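Local atomic coordinates of 3-hydroxyacyl-CoA dehydrogenase (Archaeoglobus fulgidus, PDB entry 1ZEJ), a protein that probably acts as an NAD-dependent dehydrogenase of the 3-hydroxyacyl-CoA dehydrogenase family, oxidising a hydroxyl group of its substrate, and forms a homodimer. Residues V140-S145 / V167-G172. Residues are numbered along the deposited sequence; the frame is centred on the assembly and turned at random.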
# COMPACT_ATOMS: atom_id res chain seq x y z
N VAL A 140 7.26 -13.06 7.12
CA VAL A 140 8.58 -13.49 6.72
C VAL A 140 8.45 -14.06 5.32
O VAL A 140 7.56 -14.87 5.06
CB VAL A 140 9.19 -14.53 7.67
CG1 VAL A 140 10.59 -14.88 7.26
CG2 VAL A 140 9.20 -14.00 9.07
N GLU A 141 9.30 -13.61 4.43
CA GLU A 141 9.36 -14.13 3.07
C GLU A 141 10.47 -15.15 2.95
O GLU A 141 11.57 -14.93 3.44
CB GLU A 141 9.64 -13.04 2.08
CG GLU A 141 8.49 -12.08 1.86
CD GLU A 141 8.87 -10.98 0.87
OE1 GLU A 141 10.03 -10.48 0.97
OE2 GLU A 141 8.03 -10.65 -0.03
N ILE A 142 10.17 -16.28 2.33
CA ILE A 142 11.22 -17.21 1.92
C ILE A 142 11.49 -16.93 0.47
O ILE A 142 10.55 -16.94 -0.32
CB ILE A 142 10.77 -18.65 2.09
CG1 ILE A 142 10.57 -18.94 3.60
CG2 ILE A 142 11.73 -19.62 1.38
CD1 ILE A 142 9.98 -20.26 3.90
N VAL A 143 12.76 -16.70 0.13
CA VAL A 143 13.12 -16.35 -1.23
C VAL A 143 14.03 -17.47 -1.73
O VAL A 143 15.13 -17.64 -1.23
CB VAL A 143 13.81 -15.00 -1.29
CG1 VAL A 143 14.07 -14.60 -2.75
CG2 VAL A 143 12.96 -13.93 -0.61
N ILE A 144 13.53 -18.24 -2.68
CA ILE A 144 14.26 -19.39 -3.16
C ILE A 144 15.12 -19.10 -4.40
O ILE A 144 14.81 -18.26 -5.23
CB ILE A 144 13.34 -20.61 -3.33
CG1 ILE A 144 12.40 -20.48 -4.52
CG2 ILE A 144 12.53 -20.84 -2.03
CD1 ILE A 144 11.85 -21.79 -4.95
N SER A 145 16.21 -19.83 -4.50
CA SER A 145 17.03 -19.77 -5.69
C SER A 145 16.55 -20.84 -6.65
O SER A 145 15.70 -21.67 -6.29
CB SER A 145 18.48 -19.98 -5.33
OG SER A 145 18.81 -21.36 -5.18
N VAL A 167 3.91 -16.60 6.39
CA VAL A 167 5.00 -16.91 5.47
C VAL A 167 4.54 -16.81 4.03
O VAL A 167 3.49 -17.34 3.67
CB VAL A 167 5.59 -18.34 5.69
CG1 VAL A 167 6.64 -18.66 4.62
CG2 VAL A 167 6.16 -18.47 7.04
N VAL A 168 5.32 -16.13 3.20
CA VAL A 168 5.13 -16.11 1.76
C VAL A 168 6.43 -16.59 1.10
O VAL A 168 7.51 -16.10 1.42
CB VAL A 168 4.78 -14.68 1.24
CG1 VAL A 168 4.68 -14.66 -0.27
CG2 VAL A 168 3.47 -14.18 1.81
N VAL A 169 6.29 -17.57 0.19
CA VAL A 169 7.43 -18.13 -0.54
C VAL A 169 7.51 -17.48 -1.90
O VAL A 169 6.49 -17.44 -2.59
CB VAL A 169 7.28 -19.67 -0.71
CG1 VAL A 169 8.52 -20.22 -1.41
CG2 VAL A 169 7.10 -20.36 0.63
N CYS A 170 8.69 -16.98 -2.26
CA CYS A 170 8.92 -16.13 -3.44
C CYS A 170 10.02 -16.81 -4.22
O CYS A 170 10.89 -17.38 -3.60
CB CYS A 170 9.54 -14.73 -3.05
SG CYS A 170 8.85 -13.88 -1.84
N LYS A 171 10.01 -16.70 -5.54
CA LYS A 171 11.10 -17.18 -6.39
C LYS A 171 12.03 -16.04 -6.75
O LYS A 171 11.60 -15.03 -7.33
CB LYS A 171 10.57 -17.88 -7.65
CG LYS A 171 9.96 -19.26 -7.42
CD LYS A 171 10.01 -20.13 -8.71
CE LYS A 171 9.21 -21.47 -8.54
NZ LYS A 171 7.76 -21.25 -8.31
N GLY A 172 13.29 -16.19 -6.40
CA GLY A 172 14.36 -15.31 -6.83
C GLY A 172 14.42 -13.93 -6.21
O GLY A 172 15.52 -13.48 -5.85
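Ile142 and Ile144 of strand 139-144 each offer N and O in parallel pairing to Val168 and Cys170 of strand 166-171 and to Gly172 just beyond its end. With Val168 N to Val140 O, five backbone hydrogen bonds join the segments, the shortest from Cys170 N to Ile142 O (2.7 Å). The pair closes a beta-alpha-beta unit through helix 150-162, at the edge of the Rossmann-type NAD-binding domain. Packing is close on the face carrying Glu141, Val143 and Cys170. There the Cys170 thiol, turned beside its own backbone N (chi1 -49°), lies alongside the glutamate, SG 3.8 Å from Glu141 OE2, and Val143 CG1 presses on Gly172 C at 3.5 Å. On the other face, Ile142 CD1 meets Val167 CG1 at 3.8 Å, near Leu160 of the helix. Toward solvent this face becomes looser: Ile144 CG2 reaches Val169 CG1 at 4.1 Å, and the CG1-CD1 branch of Ile144 runs beside CG of exposed Lys171. Replacing Ile144 by an alanine is likely to strip Val169 and the lysine stem of this apolar cover. Glu141, buried, is held by Ser174, Val176 N and His129, the predicted catalytically important residue; its hydrogen bond to His129 ND1 is consistent with the strand pair orienting that imidazole.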